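Local structure of light Chain (Clostridium botulinum, 6BVD) at residues E127-T132 against V304-A309; S198-T203 against P375-N380; V233-Y238 against K346-F351. The protein is the zinc metalloprotease light chain of a mosaic botulinum neurotoxin, which probably cleaves a SNARE protein inside neurons, as other light chains of this family do. All blocks are in the same frame, centred on the assembly; numbering follows the deposited sequence.

Contact 1 of 3, residues E127-T132 against V304-A309; sequences EEQFTT and VNTATA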
loop_
_atom_site.group_PDB
_atom_site.type_symbol
_atom_site.label_atom_id
_atom_site.label_comp_id
_atom_site.label_asym_id
_atom_site.label_seq_id
_atom_site.Cartn_x
_atom_site.Cartn_y
_atom_site.Cartn_z
ATOM N N GLU A 127 -35.085 26.406 -16.587
ATOM C CA GLU A 127 -34.137 27.158 -15.751
ATOM C C GLU A 127 -34.542 27.195 -14.268
ATOM O O GLU A 127 -33.673 27.220 -13.402
ATOM C CB GLU A 127 -33.984 28.586 -16.270
ATOM C CG GLU A 127 -33.493 28.622 -17.734
ATOM C CD GLU A 127 -33.121 30.015 -18.216
ATOM O OE1 GLU A 127 -32.819 30.887 -17.372
ATOM O OE2 GLU A 127 -33.121 30.233 -19.450
ATOM N N GLU A 128 -35.848 27.188 -13.995
ATOM C CA GLU A 128 -36.369 27.261 -12.614
ATOM C C GLU A 128 -36.257 25.970 -11.824
ATOM O O GLU A 128 -36.583 25.910 -10.631
ATOM C CB GLU A 128 -37.850 27.688 -12.623
ATOM C CG GLU A 128 -38.103 28.996 -13.300
ATOM C CD GLU A 128 -38.126 28.888 -14.820
ATOM O OE1 GLU A 128 -38.160 27.751 -15.358
ATOM O OE2 GLU A 128 -38.050 29.951 -15.469
ATOM N N GLN A 129 -35.783 24.931 -12.478
ATOM C CA GLN A 129 -35.847 23.590 -11.929
ATOM C C GLN A 129 -34.479 22.954 -11.822
ATOM O O GLN A 129 -33.667 23.082 -12.747
ATOM C CB GLN A 129 -36.747 22.742 -12.815
ATOM C CG GLN A 129 -37.323 21.522 -12.175
ATOM C CD GLN A 129 -38.264 20.792 -13.110
ATOM O OE1 GLN A 129 -38.023 20.714 -14.313
ATOM N NE2 GLN A 129 -39.335 20.235 -12.555
ATOM N N PHE A 130 -34.208 22.330 -10.678
ATOM C CA PHE A 130 -33.123 21.352 -10.567
ATOM C C PHE A 130 -33.636 20.044 -11.161
ATOM O O PHE A 130 -34.550 19.415 -10.600
ATOM C CB PHE A 130 -32.677 21.128 -9.112
ATOM C CG PHE A 130 -31.653 22.131 -8.611
ATOM C CD1 PHE A 130 -30.807 22.802 -9.495
ATOM C CD2 PHE A 130 -31.571 22.423 -7.254
ATOM C CE1 PHE A 130 -29.882 23.756 -9.008
ATOM C CE2 PHE A 130 -30.656 23.351 -6.762
ATOM C CZ PHE A 130 -29.799 24.014 -7.642
ATOM N N THR A 131 -33.083 19.648 -12.306
ATOM C CA THR A 131 -33.541 18.464 -13.019
ATOM C C THR A 131 -32.647 17.228 -12.789
ATOM O O THR A 131 -31.455 17.199 -13.147
ATOM C CB THR A 131 -33.655 18.774 -14.514
ATOM O OG1 THR A 131 -34.614 19.819 -14.676
ATOM C CG2 THR A 131 -34.097 17.566 -15.283
ATOM N N THR A 132 -33.246 16.203 -12.191
ATOM C CA THR A 132 -32.537 15.000 -11.816
ATOM C C THR A 132 -32.908 13.814 -12.705
ATOM O O THR A 132 -32.239 12.811 -12.694
ATOM C CB THR A 132 -32.835 14.589 -10.359
ATOM O OG1 THR A 132 -34.213 14.223 -10.254
ATOM C CG2 THR A 132 -32.532 15.719 -9.416
ATOM N N VAL A 304 -33.786 29.089 -9.729
ATOM C CA VAL A 304 -34.210 27.765 -9.300
ATOM C C VAL A 304 -35.129 27.823 -8.065
ATOM O O VAL A 304 -34.773 28.432 -7.058
ATOM C CB VAL A 304 -33.005 26.861 -9.013
ATOM C CG1 VAL A 304 -33.442 25.584 -8.287
ATOM C CG2 VAL A 304 -32.254 26.535 -10.313
ATOM N N ASN A 305 -36.327 27.238 -8.175
ATOM C CA ASN A 305 -37.241 27.209 -7.028
ATOM C C ASN A 305 -37.878 25.847 -6.842
ATOM O O ASN A 305 -38.737 25.668 -5.957
ATOM C CB ASN A 305 -38.333 28.274 -7.141
ATOM C CG ASN A 305 -39.223 28.111 -8.380
ATOM O OD1 ASN A 305 -39.299 27.049 -9.008
ATOM N ND2 ASN A 305 -39.943 29.160 -8.693
ATOM N N THR A 306 -37.478 24.878 -7.652
ATOM C CA THR A 306 -38.049 23.546 -7.498
ATOM C C THR A 306 -37.112 22.457 -8.009
ATOM O O THR A 306 -36.111 22.745 -8.687
ATOM C CB THR A 306 -39.431 23.461 -8.222
ATOM O OG1 THR A 306 -40.149 22.311 -7.773
ATOM C CG2 THR A 306 -39.273 23.419 -9.719
ATOM N N ALA A 307 -37.428 21.198 -7.709
ATOM C CA ALA A 307 -36.576 20.095 -8.140
ATOM C C ALA A 307 -37.449 18.957 -8.604
ATOM O O ALA A 307 -38.599 18.897 -8.207
ATOM C CB ALA A 307 -35.668 19.642 -7.023
ATOM N N THR A 308 -36.916 18.061 -9.440
ATOM C CA THR A 308 -37.692 16.908 -9.901
ATOM C C THR A 308 -37.598 15.736 -8.934
ATOM O O THR A 308 -38.114 14.661 -9.213
ATOM C CB THR A 308 -37.244 16.411 -11.286
ATOM O OG1 THR A 308 -35.858 16.015 -11.242
ATOM C CG2 THR A 308 -37.464 17.478 -12.324
ATOM N N ALA A 309 -36.946 15.937 -7.799
ATOM C CA ALA A 309 -36.862 14.881 -6.807
ATOM C C ALA A 309 -36.873 15.488 -5.433
ATOM O O ALA A 309 -36.685 16.701 -5.272
ATOM C CB ALA A 309 -35.607 14.034 -7.004
#
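F130 and V304 carry the apolar side of this contact, crossing at about a right angle so that one branch of the valine drops onto the phenylalanine ring. CG1 of V304 stands 3.7 Å from the centroid of the F130 ring and only 5° off its normal, a CH-pi contact over the centre of the face. The isopropyl group is turned with CG1 anti to the backbone N (chi1 168°), which leaves CG2 near ring atom CE1 and the carbonyl oxygen of E127. A307 adds its methyl against the CB of F130 on the same face of the two-stranded sheet. On the face of Q129 and T306 the glutamine chain runs obliquely past the threonine, with Q129 CG 3.7 Å from T306 CG2. Farther along, T132 and T308 run past one another in opposite senses, and their OG1 atoms share a hydrogen bond of 2.6 Å.

The backbones pair in parallel, Q129 beside T306 and F130 beside A307. F130 N donates to T306 O at 2.8 Å, and F130 O receives T308 N. At the start of the pairing E128 O takes two donors, N305 N at 2.8 Å and the longer T306 N.

This short parallel ladder, its centre about 29 Å from the centre of the chain, joins segments far apart in sequence. F130 reaches from it onto I313, F316 and K317 of helix 313-323 and L301 of helix 280-301, so the sheet rests on both helices through its aromatic side.

Contact 2 of 3, residues S198-T203 against P375-N380; sequences SPEYAT and PFYLPN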
loop_
_atom_site.group_PDB
_atom_site.type_symbol
_atom_site.label_atom_id
_atom_site.label_comp_id
_atom_site.label_asym_id
_atom_site.label_seq_id
_atom_site.Cartn_x
_atom_site.Cartn_y
_atom_site.Cartn_z
ATOM N N SER A 198 -7.743 0.352 -19.690
ATOM C CA SER A 198 -7.118 -0.943 -19.840
ATOM C C SER A 198 -5.716 -0.877 -19.204
ATOM O O SER A 198 -4.755 -0.518 -19.886
ATOM C CB SER A 198 -7.033 -1.304 -21.330
ATOM O OG SER A 198 -6.598 -2.621 -21.571
ATOM N N PRO A 199 -5.610 -1.184 -17.889
ATOM C CA PRO A 199 -4.334 -1.001 -17.159
ATOM C C PRO A 199 -3.209 -1.973 -17.527
ATOM O O PRO A 199 -2.031 -1.655 -17.292
ATOM C CB PRO A 199 -4.737 -1.208 -15.689
ATOM C CG PRO A 199 -5.911 -2.124 -15.764
ATOM C CD PRO A 199 -6.684 -1.692 -17.007
ATOM N N GLU A 200 -3.545 -3.142 -18.052
ATOM C CA GLU A 200 -2.549 -4.165 -18.344
ATOM C C GLU A 200 -1.881 -4.081 -19.723
ATOM O O GLU A 200 -0.988 -4.867 -19.998
ATOM C CB GLU A 200 -3.182 -5.548 -18.219
ATOM C CG GLU A 200 -3.663 -5.864 -16.796
ATOM C CD GLU A 200 -4.093 -7.301 -16.648
ATOM O OE1 GLU A 200 -5.176 -7.668 -17.151
ATOM O OE2 GLU A 200 -3.336 -8.077 -16.053
ATOM N N TYR A 201 -2.321 -3.167 -20.576
ATOM C CA TYR A 201 -1.729 -3.015 -21.925
ATOM C C TYR A 201 -1.229 -1.583 -22.078
ATOM O O TYR A 201 -1.971 -0.631 -21.857
ATOM C CB TYR A 201 -2.734 -3.399 -23.021
ATOM C CG TYR A 201 -3.061 -4.889 -22.999
ATOM C CD1 TYR A 201 -2.322 -5.803 -23.758
ATOM C CD2 TYR A 201 -4.054 -5.388 -22.163
ATOM C CE1 TYR A 201 -2.589 -7.162 -23.716
ATOM C CE2 TYR A 201 -4.331 -6.745 -22.109
ATOM C CZ TYR A 201 -3.602 -7.623 -22.887
ATOM O OH TYR A 201 -3.890 -8.970 -22.817
ATOM N N ALA A 202 0.047 -1.431 -22.416
ATOM C CA ALA A 202 0.707 -0.145 -22.315
ATOM C C ALA A 202 1.656 0.058 -23.480
ATOM O O ALA A 202 2.033 -0.898 -24.147
ATOM C CB ALA A 202 1.467 -0.056 -21.019
ATOM N N THR A 203 2.039 1.308 -23.713
ATOM C CA THR A 203 3.071 1.586 -24.686
ATOM C C THR A 203 4.276 2.150 -23.937
ATOM O O THR A 203 4.171 2.504 -22.764
ATOM C CB THR A 203 2.595 2.574 -25.777
ATOM O OG1 THR A 203 2.108 3.781 -25.166
ATOM C CG2 THR A 203 1.482 1.951 -26.618
ATOM N N PRO A 375 2.914 -2.516 -28.785
ATOM C CA PRO A 375 2.588 -2.375 -27.364
ATOM C C PRO A 375 3.019 -3.553 -26.488
ATOM O O PRO A 375 3.479 -4.587 -26.989
ATOM C CB PRO A 375 1.061 -2.252 -27.384
ATOM C CG PRO A 375 0.644 -3.147 -28.473
ATOM C CD PRO A 375 1.744 -2.984 -29.560
ATOM N N PHE A 376 2.849 -3.373 -25.176
ATOM C CA PHE A 376 3.289 -4.325 -24.163
ATOM C C PHE A 376 2.167 -4.819 -23.251
ATOM O O PHE A 376 1.252 -4.076 -22.929
ATOM C CB PHE A 376 4.380 -3.691 -23.287
ATOM C CG PHE A 376 5.618 -3.300 -24.058
ATOM C CD1 PHE A 376 6.626 -4.222 -24.280
ATOM C CD2 PHE A 376 5.766 -2.026 -24.561
ATOM C CE1 PHE A 376 7.785 -3.879 -25.033
ATOM C CE2 PHE A 376 6.919 -1.679 -25.310
ATOM C CZ PHE A 376 7.916 -2.607 -25.525
ATOM N N TYR A 377 2.258 -6.077 -22.851
ATOM C CA TYR A 377 1.436 -6.592 -21.756
ATOM C C TYR A 377 2.226 -6.469 -20.445
ATOM O O TYR A 377 3.437 -6.744 -20.427
ATOM C CB TYR A 377 1.067 -8.029 -22.042
ATOM C CG TYR A 377 0.263 -8.746 -20.981
ATOM C CD1 TYR A 377 -0.983 -8.274 -20.587
ATOM C CD2 TYR A 377 0.723 -9.935 -20.431
ATOM C CE1 TYR A 377 -1.738 -8.966 -19.644
ATOM C CE2 TYR A 377 -0.022 -10.622 -19.477
ATOM C CZ TYR A 377 -1.247 -10.130 -19.091
ATOM O OH TYR A 377 -1.982 -10.817 -18.159
ATOM N N LEU A 378 1.559 -6.024 -19.376
ATOM C CA LEU A 378 2.153 -5.908 -18.043
ATOM C C LEU A 378 1.559 -6.970 -17.122
ATOM O O LEU A 378 0.546 -6.715 -16.473
ATOM C CB LEU A 378 1.878 -4.531 -17.444
ATOM C CG LEU A 378 2.104 -3.341 -18.366
ATOM C CD1 LEU A 378 1.800 -2.036 -17.686
ATOM C CD2 LEU A 378 3.534 -3.368 -18.870
ATOM N N PRO A 379 2.177 -8.154 -17.067
ATOM C CA PRO A 379 1.609 -9.335 -16.400
ATOM C C PRO A 379 1.563 -9.299 -14.862
ATOM O O PRO A 379 0.762 -10.067 -14.293
ATOM C CB PRO A 379 2.536 -10.456 -16.857
ATOM C CG PRO A 379 3.854 -9.774 -17.099
ATOM C CD PRO A 379 3.490 -8.443 -17.677
ATOM N N ASN A 380 2.365 -8.449 -14.215
ATOM C CA ASN A 380 2.506 -8.518 -12.764
ATOM C C ASN A 380 2.360 -7.224 -11.985
ATOM O O ASN A 380 3.143 -6.962 -11.065
ATOM C CB ASN A 380 3.874 -9.130 -12.417
ATOM C CG ASN A 380 4.064 -10.497 -13.026
ATOM O OD1 ASN A 380 4.952 -10.704 -13.868
ATOM N ND2 ASN A 380 3.208 -11.436 -12.642
HETATM O O HOH W 1 -1.254 -7.061 -14.557
HETATM O O HOH W 2 -4.561 -10.512 -17.588
#
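Y201 and E200 meet Y377 where strands 201-208 and 373-377, neighbours in the five-stranded antiparallel sheet, come together. The backbone ladder is regular: A202 and F376 form a hydrogen-bonded pair, with F376 N donating to A202 O at 2.8 Å and A202 N to F376 O at 3.0 Å. Beyond the neighbouring non-hydrogen-bonded pair Y201-Y377, L378 N reaches E200 O at 2.9 Å, extending the ladder into the type I turn S198-Y201.

Aromatic contact occupies the face of the two tyrosines. Their rings meet obliquely, planes 39° apart, and CD1 of Y377 lies over one face of the Y201 ring, displaced toward its rim and 3.5 Å from Y201 CZ. A chi1 of 177° swings the Y377 ring away from its own N and alongside E200, both side chains pointing the same way. On the reverse face, A202 CB meets L378 CD1 at 3.9 Å; I219 of the next strand, 215-219, touches both of these residues and F376.

Water completes the polar contacts. One molecule donates to E200 OE2 and to L378 O, at 2.7 Å from the latter; a second lies 2.7 Å from Y377 OH and probably also bonds to E200 OE1. Outside the two segments, K88 forms a salt bridge with OE2 and Y79 OH bonds to OE1.

Each oxygen of the buried E200 carboxylate therefore has a protein partner, OE2 a water as well, and the lysine probably favours the ionised form. The charge is thus met largely from beyond the strand pair, while water carries its link to L378 and probably to Y377.

Contact 3 of 3, residues V233-Y238 against K346-F351; sequences VLHGLY and KKIYSF. With ACT (acetate ion), chain F.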
loop_
_atom_site.group_PDB
_atom_site.type_symbol
_atom_site.label_atom_id
_atom_site.label_comp_id
_atom_site.label_asym_id
_atom_site.label_seq_id
_atom_site.Cartn_x
_atom_site.Cartn_y
_atom_site.Cartn_z
ATOM N N VAL A 233 -11.886 13.610 -17.527
ATOM C CA VAL A 233 -13.142 13.494 -16.747
ATOM C C VAL A 233 -13.399 14.815 -16.048
ATOM O O VAL A 233 -14.468 15.394 -16.118
ATOM C CB VAL A 233 -13.022 12.373 -15.697
ATOM C CG1 VAL A 233 -14.218 12.367 -14.641
ATOM C CG2 VAL A 233 -12.828 11.061 -16.351
ATOM N N LEU A 234 -12.354 15.324 -15.402
ATOM C CA LEU A 234 -12.440 16.568 -14.673
ATOM C C LEU A 234 -12.898 17.721 -15.544
ATOM O O LEU A 234 -13.717 18.560 -15.100
ATOM C CB LEU A 234 -11.083 16.905 -14.022
ATOM C CG LEU A 234 -11.145 18.071 -13.040
ATOM C CD1 LEU A 234 -12.088 17.740 -11.878
ATOM C CD2 LEU A 234 -9.739 18.362 -12.478
ATOM N N HIS A 235 -12.374 17.811 -16.769
ATOM C CA HIS A 235 -12.820 18.845 -17.664
ATOM C C HIS A 235 -14.329 18.640 -17.944
ATOM O O HIS A 235 -15.088 19.594 -17.991
ATOM C CB HIS A 235 -12.014 18.842 -18.992
ATOM C CG HIS A 235 -10.531 19.077 -18.785
ATOM N ND1 HIS A 235 -9.568 18.594 -19.652
ATOM C CD2 HIS A 235 -9.875 19.780 -17.844
ATOM C CE1 HIS A 235 -8.368 18.968 -19.227
ATOM N NE2 HIS A 235 -8.517 19.689 -18.128
ATOM N N GLY A 236 -14.730 17.395 -18.149
ATOM C CA GLY A 236 -16.153 17.125 -18.447
ATOM C C GLY A 236 -17.087 17.482 -17.263
ATOM O O GLY A 236 -18.164 18.016 -17.445
ATOM N N LEU A 237 -16.647 17.178 -16.054
ATOM C CA LEU A 237 -17.432 17.461 -14.842
ATOM C C LEU A 237 -17.624 18.963 -14.675
ATOM O O LEU A 237 -18.676 19.432 -14.227
ATOM C CB LEU A 237 -16.759 16.855 -13.588
ATOM C CG LEU A 237 -16.813 15.329 -13.485
ATOM C CD1 LEU A 237 -16.104 14.810 -12.253
ATOM C CD2 LEU A 237 -18.307 14.828 -13.453
ATOM N N TYR A 238 -16.594 19.729 -15.048
ATOM C CA TYR A 238 -16.670 21.181 -15.027
ATOM C C TYR A 238 -17.281 21.773 -16.319
ATOM O O TYR A 238 -17.403 22.992 -16.454
ATOM C CB TYR A 238 -15.260 21.782 -14.759
ATOM C CG TYR A 238 -14.944 21.878 -13.282
ATOM C CD1 TYR A 238 -15.468 22.903 -12.491
ATOM C CD2 TYR A 238 -14.111 20.935 -12.665
ATOM C CE1 TYR A 238 -15.147 22.989 -11.095
ATOM C CE2 TYR A 238 -13.817 21.008 -11.298
ATOM C CZ TYR A 238 -14.320 22.041 -10.524
ATOM O OH TYR A 238 -13.973 22.084 -9.171
ATOM N N LYS A 346 -7.670 28.451 -13.595
ATOM C CA LYS A 346 -6.277 28.077 -13.415
ATOM C C LYS A 346 -6.203 26.742 -12.698
ATOM O O LYS A 346 -5.420 25.870 -13.091
ATOM C CB LYS A 346 -5.531 29.176 -12.656
ATOM C CG LYS A 346 -4.066 28.917 -12.374
ATOM C CD LYS A 346 -3.494 30.079 -11.559
ATOM C CE LYS A 346 -2.016 29.907 -11.256
ATOM N NZ LYS A 346 -1.482 31.175 -10.662
ATOM N N LYS A 347 -7.047 26.554 -11.698
ATOM C CA LYS A 347 -7.104 25.326 -10.945
ATOM C C LYS A 347 -7.504 24.141 -11.800
ATOM O O LYS A 347 -6.865 23.123 -11.752
ATOM C CB LYS A 347 -8.070 25.458 -9.775
ATOM C CG LYS A 347 -8.197 24.218 -8.924
ATOM C CD LYS A 347 -9.272 24.300 -7.859
ATOM C CE LYS A 347 -10.655 24.050 -8.428
ATOM N NZ LYS A 347 -11.694 23.791 -7.408
ATOM N N ILE A 348 -8.511 24.307 -12.635
ATOM C CA ILE A 348 -8.951 23.228 -13.464
ATOM C C ILE A 348 -7.818 22.792 -14.371
ATOM O O ILE A 348 -7.624 21.640 -14.562
ATOM C CB ILE A 348 -10.169 23.630 -14.301
ATOM C CG1 ILE A 348 -11.361 23.921 -13.411
ATOM C CG2 ILE A 348 -10.506 22.571 -15.305
ATOM C CD1 ILE A 348 -12.522 24.538 -14.116
ATOM N N TYR A 349 -7.074 23.729 -14.910
ATOM C CA TYR A 349 -6.020 23.419 -15.836
ATOM C C TYR A 349 -4.669 23.217 -15.205
ATOM O O TYR A 349 -3.715 23.084 -15.884
ATOM C CB TYR A 349 -5.990 24.374 -17.031
ATOM C CG TYR A 349 -7.151 24.062 -17.900
ATOM C CD1 TYR A 349 -7.088 23.045 -18.832
ATOM C CD2 TYR A 349 -8.347 24.719 -17.722
ATOM C CE1 TYR A 349 -8.174 22.730 -19.602
ATOM C CE2 TYR A 349 -9.439 24.409 -18.485
ATOM C CZ TYR A 349 -9.338 23.414 -19.419
ATOM O OH TYR A 349 -10.431 23.107 -20.175
ATOM N N SER A 350 -4.617 23.284 -13.892
ATOM C CA SER A 350 -3.437 22.914 -13.141
ATOM C C SER A 350 -3.108 21.425 -13.163
ATOM O O SER A 350 -2.003 21.034 -12.973
ATOM C CB SER A 350 -3.485 23.453 -11.729
ATOM O OG SER A 350 -4.298 22.678 -10.927
ATOM N N PHE A 351 -4.112 20.603 -13.333
ATOM C CA PHE A 351 -3.914 19.166 -13.372
ATOM C C PHE A 351 -3.386 18.697 -14.738
ATOM O O PHE A 351 -4.132 18.709 -15.700
ATOM C CB PHE A 351 -5.218 18.468 -13.047
ATOM C CG PHE A 351 -5.753 18.836 -11.687
ATOM C CD1 PHE A 351 -5.275 18.191 -10.572
ATOM C CD2 PHE A 351 -6.720 19.817 -11.542
ATOM C CE1 PHE A 351 -5.773 18.517 -9.280
ATOM C CE2 PHE A 351 -7.228 20.149 -10.291
ATOM C CZ PHE A 351 -6.740 19.496 -9.149
HETATM C C ACT F . -10.917 17.513 -22.780
HETATM O O ACT F . -11.494 18.623 -22.830
HETATM O OXT ACT F . -10.168 17.241 -21.817
HETATM C CH3 ACT F . -11.127 16.505 -23.881
HETATM O O HOH W 3 -6.403 20.216 -16.671
HETATM O O HOH W 4 -14.451 24.499 -7.408
#
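H235 and Y238 on one side and I348 and Y349 on the other form the first shell of this buried contact. Y349 puts CE1 over one face of the imidazole, 3.4 Å from H235 NE2; the planes are 24° apart and the two rings are offset, with little overlap. I348 splits its branches between two partners: CG2 meets the edge of the imidazole at CD2, while CD1 sits over one face of the Y238 ring, 4.0 Å from its centroid, in a CH-pi contact. Its chi1 of -65° turns CG1 anti to the carbonyl carbon and carries CD1 to the tyrosine. Separately, L234 CD2 packs 3.5 Å from F351 CD2.

Both imidazole nitrogens are engaged. A water in the ring plane lies 2.6 Å from H235 NE2 and donates to the carbonyls of I348 and F351. ND1 donates to OXT of an acetate, probably from crystallisation, at 2.6 Å and an almost straight 175°; that acetate is also bonded to H232 ND1 and I242 N. Y238 OH receives a weak bond from K347 NZ at 3.3 Å, reinforced by a shared water, and E112 grips both groups, as a salt bridge with the lysine and a hydrogen bond with the phenol. T240 OG1 holds Y349 OH and so helps position the ring beside H235.

The contact packs residues 346-351 against helix 222-237, which bears the HExxH signature of zinc metallopeptidases, with H228 and H232 on zinc beside E266. The side chain of H235, later on that helix, is about 8 Å from the zinc.

From the N terminus the chain first passes 127-132, then 198-203, then 233-238, before any contact closes. Contact 1 closes first, when 304-309 returns to 127-132; contact 3 follows at 346-351, and contact 2 last at 375-380. Contact 3 thus lies wholly within the loop of contact 2, whereas contact 1 crosses both. In space none touch: contacts 1 and 2 have centres 45 Å apart on opposite sides of the chain's centre, and contact 3, nearest that centre, is 26 to 27 Å from each. Together they tie a peripheral two-stranded ladder, the zinc-binding helix and a five-stranded antiparallel sheet into one protease domain.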